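Local atomic coordinates of 6-phosphogluconate dehydratase (Shewanella oneidensis, PDB entry 2GP4), a protein that catalyses the dehydration of 6-phosphogluconate to 2-keto-3-deoxy-6-phosphogluconate, probably by means of an iron-sulfur cluster that is missing from this apo form. Residues 33-38 against 335-340; 323-328 against 616-621; 402-407 against 416-421. All coordinates share one frame; numbering follows the deposited sequence.

Contact 1: 33-38 against 335-340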
# COMPACT_ATOMS: atom_id res chain seq x y z
N ILE A 33 9.41 -17.31 1.88
CA ILE A 33 8.93 -18.61 2.35
C ILE A 33 9.86 -19.16 3.42
O ILE A 33 9.40 -19.62 4.47
CB ILE A 33 8.78 -19.63 1.18
CG1 ILE A 33 7.65 -19.20 0.23
CG2 ILE A 33 8.57 -21.07 1.72
CD1 ILE A 33 7.65 -19.93 -1.10
N ALA A 34 11.17 -19.09 3.17
CA ALA A 34 12.18 -19.59 4.09
C ALA A 34 12.15 -18.83 5.40
O ALA A 34 12.21 -19.41 6.48
CB ALA A 34 13.58 -19.52 3.47
N ARG A 35 12.05 -17.51 5.30
CA ARG A 35 12.11 -16.63 6.45
C ARG A 35 10.83 -16.71 7.28
O ARG A 35 10.86 -16.45 8.48
CB ARG A 35 12.37 -15.20 6.00
CG ARG A 35 12.70 -14.22 7.11
CD ARG A 35 13.16 -12.91 6.51
NE ARG A 35 12.17 -12.41 5.57
CZ ARG A 35 12.46 -11.85 4.40
NH1 ARG A 35 13.71 -11.72 3.99
NH2 ARG A 35 11.47 -11.43 3.63
N SER A 36 9.72 -17.07 6.64
CA SER A 36 8.42 -17.18 7.30
C SER A 36 8.10 -18.60 7.77
O SER A 36 7.07 -18.83 8.41
CB SER A 36 7.31 -16.68 6.37
OG SER A 36 7.60 -15.39 5.86
N LYS A 37 9.00 -19.54 7.45
CA LYS A 37 8.83 -20.97 7.73
C LYS A 37 8.13 -21.29 9.05
O LYS A 37 7.07 -21.93 9.06
CB LYS A 37 10.19 -21.69 7.65
CG LYS A 37 10.14 -23.22 7.78
CD LYS A 37 9.92 -23.91 6.43
CE LYS A 37 9.71 -25.41 6.60
NZ LYS A 37 10.78 -26.09 7.41
N ALA A 38 8.72 -20.86 10.16
CA ALA A 38 8.20 -21.14 11.50
C ALA A 38 6.89 -20.40 11.78
O ALA A 38 5.90 -21.02 12.18
CB ALA A 38 9.25 -20.81 12.56
N GLY A 335 1.50 -14.67 9.35
CA GLY A 335 2.73 -15.42 9.59
C GLY A 335 3.80 -15.26 8.52
O GLY A 335 4.78 -16.02 8.49
N ILE A 336 3.62 -14.27 7.65
CA ILE A 336 4.53 -14.04 6.53
C ILE A 336 5.39 -12.80 6.77
O ILE A 336 4.86 -11.71 7.01
CB ILE A 336 3.75 -13.93 5.20
CG1 ILE A 336 2.95 -15.22 4.96
CG2 ILE A 336 4.71 -13.68 4.03
CD1 ILE A 336 1.68 -15.04 4.15
N ILE A 337 6.70 -12.98 6.71
CA ILE A 337 7.65 -11.90 7.01
C ILE A 337 8.28 -11.34 5.74
O ILE A 337 9.04 -12.03 5.06
CB ILE A 337 8.75 -12.37 8.00
CG1 ILE A 337 8.12 -13.09 9.21
CG2 ILE A 337 9.63 -11.18 8.43
CD1 ILE A 337 9.11 -13.62 10.24
N VAL A 338 7.95 -10.08 5.44
CA VAL A 338 8.47 -9.36 4.27
C VAL A 338 9.21 -8.10 4.71
O VAL A 338 8.73 -7.36 5.58
CB VAL A 338 7.32 -8.97 3.29
CG1 VAL A 338 7.82 -8.09 2.15
CG2 VAL A 338 6.61 -10.20 2.73
N ASN A 339 10.38 -7.84 4.14
CA ASN A 339 11.14 -6.63 4.47
C ASN A 339 11.44 -5.73 3.25
O ASN A 339 11.03 -6.03 2.14
CB ASN A 339 12.40 -6.96 5.29
CG ASN A 339 13.39 -7.87 4.55
OD1 ASN A 339 14.16 -8.60 5.19
ND2 ASN A 339 13.38 -7.83 3.22
N TRP A 340 12.17 -4.63 3.48
CA TRP A 340 12.51 -3.70 2.40
C TRP A 340 13.45 -4.27 1.34
O TRP A 340 13.45 -3.81 0.21
CB TRP A 340 13.06 -2.38 2.95
CG TRP A 340 12.02 -1.53 3.61
CD1 TRP A 340 10.66 -1.61 3.44
CD2 TRP A 340 12.24 -0.44 4.51
NE1 TRP A 340 10.03 -0.66 4.19
CE2 TRP A 340 10.97 0.08 4.86
CE3 TRP A 340 13.39 0.14 5.07
CZ2 TRP A 340 10.82 1.15 5.74
CZ3 TRP A 340 13.24 1.20 5.95
CH2 TRP A 340 11.96 1.70 6.28
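Two neighbouring side chains of the helical segment 33-38, Arg-35 and Ser-36, hold the connecting segment 335-340 by the two polar groups of Ile-337. The Arg-35 guanidinium approaches side-on: NE lies 3.2 Å and NH2 2.9 Å from Ile-337 O, and both hydrogen bonds lie in the guanidinium plane. They reach the oxygen from the same face of its carbonyl, NE well above that plane and NH2 tilted less from it. The chain of Arg-35 leaves the helix extended and bends at chi3 (54°), which turns the NE edge toward this oxygen. NH2 also makes a salt bridge with Asp-342, whose carboxylate accepts a bond from the backbone N of Asn-339, the N-cap residue of the next helix. At the other end of Ile-337, its N donates to Ser-36 OG over 2.7 Å in an almost straight bond (174°). With OG turned back beside its own backbone N (chi1 -52°), the same hydroxyl also bonds to Ile-32 O, one helical turn earlier.

Ser-36 and Ile-337 add van der Waals contacts. Ser-36 CB rests 3.4 Å from Gly-335 O, CD1 of Ile-337 lies 3.8 Å from Arg-35 O, and its CG2 branch sits beside Arg-35 NE. Separately, the Asn-339 amide lies over one face of the guanidinium.

Gly-335 is the C-prime residue of a Schellman motif that ends helix 322-333, its positive phi turning the chain toward helix 23-51. From there 335-340 runs to helix 340-347. Ile-336 and Val-338 point away from 33-38, yet both reach Ile-32 of the same N-terminal helix and also pack on helix 304-316, whereas Trp-340 reaches strand 448-453.

Contact 2: 323-328 against 616-621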
# COMPACT_ATOMS: atom_id res chain seq x y z
N LEU A 323 1.37 1.86 1.02
CA LEU A 323 0.97 0.46 0.91
C LEU A 323 2.08 -0.52 1.24
O LEU A 323 1.82 -1.69 1.49
CB LEU A 323 0.39 0.15 -0.46
CG LEU A 323 -1.13 -0.04 -0.52
CD1 LEU A 323 -1.81 1.25 -0.91
CD2 LEU A 323 -1.46 -1.14 -1.52
N THR A 324 3.32 -0.05 1.24
CA THR A 324 4.45 -0.89 1.62
C THR A 324 4.31 -1.31 3.08
O THR A 324 4.56 -2.46 3.43
CB THR A 324 5.82 -0.21 1.37
OG1 THR A 324 5.95 0.96 2.18
CG2 THR A 324 6.00 0.17 -0.10
N MSE A 325 3.89 -0.37 3.94
CA MSE A 325 3.67 -0.66 5.36
C MSE A 325 2.50 -1.61 5.59
O MSE A 325 2.58 -2.53 6.41
CB MSE A 325 3.45 0.64 6.14
CG MSE A 325 4.71 1.41 6.48
SE MSE A 325 4.26 3.09 7.39
CE MSE A 325 3.35 3.96 5.88
N HIS A 326 1.41 -1.38 4.86
CA HIS A 326 0.18 -2.16 5.01
C HIS A 326 0.31 -3.59 4.49
O HIS A 326 -0.27 -4.51 5.06
CB HIS A 326 -1.01 -1.46 4.34
CG HIS A 326 -1.23 -0.06 4.80
ND1 HIS A 326 -1.08 0.33 6.12
CD2 HIS A 326 -1.61 1.06 4.13
CE1 HIS A 326 -1.34 1.62 6.23
NE2 HIS A 326 -1.67 2.08 5.04
N ILE A 327 1.04 -3.76 3.39
CA ILE A 327 1.30 -5.09 2.84
C ILE A 327 2.09 -5.91 3.86
O ILE A 327 1.80 -7.08 4.08
CB ILE A 327 2.08 -5.02 1.49
CG1 ILE A 327 1.19 -4.44 0.38
CG2 ILE A 327 2.67 -6.40 1.10
CD1 ILE A 327 1.89 -4.29 -0.98
N VAL A 328 3.09 -5.27 4.47
CA VAL A 328 3.95 -5.90 5.48
C VAL A 328 3.17 -6.24 6.76
O VAL A 328 3.37 -7.30 7.35
CB VAL A 328 5.19 -5.01 5.79
CG1 VAL A 328 5.97 -5.52 7.00
CG2 VAL A 328 6.09 -4.93 4.58
N THR A 616 8.45 -3.04 9.54
CA THR A 616 7.73 -4.14 10.19
C THR A 616 6.22 -3.88 10.18
O THR A 616 5.46 -4.59 10.84
CB THR A 616 8.22 -4.41 11.64
OG1 THR A 616 8.19 -3.20 12.41
CG2 THR A 616 9.65 -4.99 11.64
N GLY A 617 5.82 -2.85 9.44
CA GLY A 617 4.41 -2.57 9.18
C GLY A 617 3.77 -1.52 10.06
O GLY A 617 2.57 -1.27 9.95
N ALA A 618 4.56 -0.90 10.93
CA ALA A 618 4.06 0.03 11.96
C ALA A 618 2.87 -0.56 12.73
O ALA A 618 1.81 0.07 12.86
CB ALA A 618 3.72 1.39 11.35
N ARG A 619 3.07 -1.77 13.23
CA ARG A 619 2.05 -2.53 13.95
C ARG A 619 2.05 -2.15 15.41
O ARG A 619 3.10 -1.81 15.96
CB ARG A 619 2.32 -4.04 13.86
CG ARG A 619 2.45 -4.64 12.46
CD ARG A 619 2.53 -6.16 12.53
NE ARG A 619 3.71 -6.61 13.29
CZ ARG A 619 3.74 -7.67 14.09
NH1 ARG A 619 2.65 -8.40 14.28
NH2 ARG A 619 4.86 -7.99 14.72
N SER A 620 0.88 -2.22 16.05
CA SER A 620 0.79 -2.22 17.50
C SER A 620 0.28 -3.59 17.94
O SER A 620 0.36 -3.95 19.12
CB SER A 620 -0.15 -1.11 17.99
OG SER A 620 -1.47 -1.31 17.50
N THR A 621 -0.22 -4.36 16.98
CA THR A 621 -0.80 -5.67 17.25
C THR A 621 0.25 -6.78 17.23
O THR A 621 1.39 -6.56 16.80
CB THR A 621 -1.92 -6.02 16.25
OG1 THR A 621 -1.41 -5.94 14.91
CG2 THR A 621 -3.10 -5.06 16.39
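Met-325 and Gly-617 bring the backbones within 4.3 Å of each other, CA to CA, where the loop 616-621 passes the flank of helix 322-333. Here Gly-617 CA makes a C-H...O contact of 3.3 Å with Met-325 O, bent to 127° at the hydrogen. Glycine suits this point twice over: its positive phi would press a CB against the preceding carbonyl, and that CB would also crowd the helix backbone.

Val-328, one turn further on, points at the loop. Its CG1, placed anti to the backbone N (chi1 170°), touches the peptide between Thr-616 and Gly-617, 3.6 Å from Thr-616 C. The contact thus joins a helix of the N-terminal family region to the chain's C-terminal tail, and Arg-149, on helix 145-160, links the two sides by bonding to both Gly-617 O and His-326 ND1.

Met-325, modelled as selenomethionine, makes a loose apolar contact with the loop, its SE meeting Ala-618 CB at 4.3 Å. Around it the same side chain packs on Met-504, Arg-531 and Pro-614, while Val-328 also touches Phe-343 of helix 340-347.

Contact 3: 402-407 against 416-421; sequences TQEPKL and DGPTVS
Gln-403 and Asp-416 face each other at the open end of a beta-hairpin, the two-stranded antiparallel sheet of strands 403-408 and 411-416. They form a non-hydrogen-bonded pair with CA atoms 4.8 Å apart, and although their side chains diverge at the root, the ends join: Gln-403 NE2 donates to Asp-416 OD1 over 2.9 Å (154° at the hydrogen). The acceptor lies in the amide plane, and the donor meets OD1 nearly along its C-O axis, with the carboxylate plane turned 69° from the amide. CG of Gln-403 stands beside its own backbone N (chi1 -69°), from where the extended chain reaches across to the partner strand. Replacing Gln-403 with a leucine would probably leave Asp-416 OD1 without this donor and free the carboxylate to turn.

Beyond this pair, where the strands end, Gly-417 N still donates to Thr-402 O, but the bond is weak, bent and 3.1 Å long. A CB on Gly-417 would point toward 402-407 and come too close to that oxygen, so the absence of a side chain permits this approach. The Glu-404 side chain crosses that of Pro-418 at about a right angle, OE1 lying 3.7 Å from Pro-418 CD.

Further out, backbone bonds of Glu-404 with Val-415 and of Lys-406 with Arg-413 continue the hairpin. Helix 372-383 packs against the start of the hairpin, where Thr-402 touches Ile-377 and Lys-378 and Glu-404 touches Ala-374; Thr-402 OG1 is bonded to Arg-399 O. One water links the Glu-404 side chain to the Asp-416 backbone, donating to Glu-404 OE1 at 2.6 Å and to Asp-416 O at 2.7 Å.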
# COMPACT_ATOMS: atom_id res chain seq x y z
N THR A 402 -7.85 -12.26 -15.33
CA THR A 402 -7.73 -11.63 -16.65
C THR A 402 -9.10 -11.53 -17.32
O THR A 402 -9.21 -11.06 -18.45
CB THR A 402 -6.76 -12.40 -17.58
OG1 THR A 402 -7.32 -13.67 -17.93
CG2 THR A 402 -5.41 -12.60 -16.90
N GLN A 403 -10.13 -11.98 -16.62
CA GLN A 403 -11.50 -11.92 -17.13
C GLN A 403 -12.31 -10.79 -16.47
O GLN A 403 -12.04 -10.40 -15.33
CB GLN A 403 -12.22 -13.25 -16.96
CG GLN A 403 -11.70 -14.37 -17.84
CD GLN A 403 -12.79 -15.37 -18.21
OE1 GLN A 403 -13.62 -15.75 -17.37
NE2 GLN A 403 -12.80 -15.80 -19.47
N GLU A 404 -13.31 -10.30 -17.20
CA GLU A 404 -14.09 -9.15 -16.78
C GLU A 404 -15.57 -9.47 -16.69
O GLU A 404 -16.10 -10.15 -17.57
CB GLU A 404 -13.89 -7.98 -17.75
CG GLU A 404 -12.48 -7.43 -17.81
CD GLU A 404 -12.38 -6.17 -18.65
OE1 GLU A 404 -12.80 -6.18 -19.83
OE2 GLU A 404 -11.86 -5.15 -18.12
N PRO A 405 -16.24 -8.98 -15.63
CA PRO A 405 -17.67 -9.22 -15.46
C PRO A 405 -18.52 -8.39 -16.42
O PRO A 405 -18.19 -7.24 -16.72
CB PRO A 405 -17.93 -8.80 -14.01
CG PRO A 405 -16.86 -7.81 -13.70
CD PRO A 405 -15.67 -8.17 -14.53
N LYS A 406 -19.60 -8.98 -16.89
CA LYS A 406 -20.54 -8.33 -17.79
C LYS A 406 -21.95 -8.73 -17.39
O LYS A 406 -22.17 -9.85 -16.92
CB LYS A 406 -20.29 -8.75 -19.24
CG LYS A 406 -18.97 -8.28 -19.84
CD LYS A 406 -19.03 -6.85 -20.35
CE LYS A 406 -17.77 -6.51 -21.12
NZ LYS A 406 -17.56 -5.04 -21.19
N LEU A 407 -22.90 -7.83 -17.60
CA LEU A 407 -24.30 -8.14 -17.41
C LEU A 407 -24.98 -8.18 -18.78
O LEU A 407 -25.48 -7.16 -19.27
CB LEU A 407 -24.96 -7.14 -16.47
CG LEU A 407 -26.34 -7.46 -15.89
CD1 LEU A 407 -26.32 -8.73 -15.04
CD2 LEU A 407 -26.84 -6.28 -15.07
N ASP A 416 -13.49 -12.68 -21.64
CA ASP A 416 -12.07 -12.41 -21.83
C ASP A 416 -11.77 -10.92 -21.82
O ASP A 416 -12.45 -10.14 -22.49
CB ASP A 416 -11.56 -13.02 -23.14
CG ASP A 416 -11.06 -14.45 -22.97
OD1 ASP A 416 -11.38 -15.11 -21.96
OD2 ASP A 416 -10.34 -14.91 -23.88
N GLY A 417 -10.77 -10.53 -21.03
CA GLY A 417 -10.32 -9.15 -20.99
C GLY A 417 -9.43 -8.80 -22.17
O GLY A 417 -9.06 -9.68 -22.95
N PRO A 418 -9.07 -7.51 -22.30
CA PRO A 418 -8.24 -7.00 -23.40
C PRO A 418 -6.79 -7.53 -23.40
O PRO A 418 -6.27 -7.90 -22.35
CB PRO A 418 -8.25 -5.49 -23.19
CG PRO A 418 -8.58 -5.31 -21.74
CD PRO A 418 -9.47 -6.43 -21.36
N THR A 419 -6.18 -7.55 -24.58
CA THR A 419 -4.80 -8.03 -24.76
C THR A 419 -3.89 -6.90 -25.24
O THR A 419 -2.67 -7.03 -25.27
CB THR A 419 -4.72 -9.17 -25.80
OG1 THR A 419 -5.24 -8.72 -27.06
CG2 THR A 419 -5.49 -10.41 -25.34
N VAL A 420 -4.51 -5.78 -25.62
CA VAL A 420 -3.79 -4.59 -26.04
C VAL A 420 -4.32 -3.40 -25.24
O VAL A 420 -5.51 -3.36 -24.90
CB VAL A 420 -3.89 -4.37 -27.59
CG1 VAL A 420 -5.34 -4.29 -28.06
CG2 VAL A 420 -3.12 -3.12 -28.03
N SER A 421 -3.45 -2.46 -24.91
CA SER A 421 -3.89 -1.22 -24.27
C SER A 421 -4.43 -0.27 -25.34
O SER A 421 -3.85 -0.15 -26.42
CB SER A 421 -2.73 -0.56 -23.51
OG SER A 421 -3.15 0.67 -22.93
O HOH W 1 -7.65 -11.76 -21.32
O HOH W 2 -13.10 -7.55 -22.04

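Contacts 1 and 2 are neighbours, their centres about 14 Å apart, and both involve helix 322-333 or the loop that leaves it; they touch where Val-328 CG1 packs against Val-338 O. Contact 2 is the buried one, without a direct hydrogen bond between its segments and made of close backbone and apolar packing. Contact 1 is only partly buried and depends on arginine and serine gripping a backbone. Contact 3 lies at the surface, its centre more than 30 Å from the other two, and joins the open end of a hairpin through polar side chains, a weak backbone bond and water. Contacts 1 and 2 instead bring together segments nearly 300 residues apart.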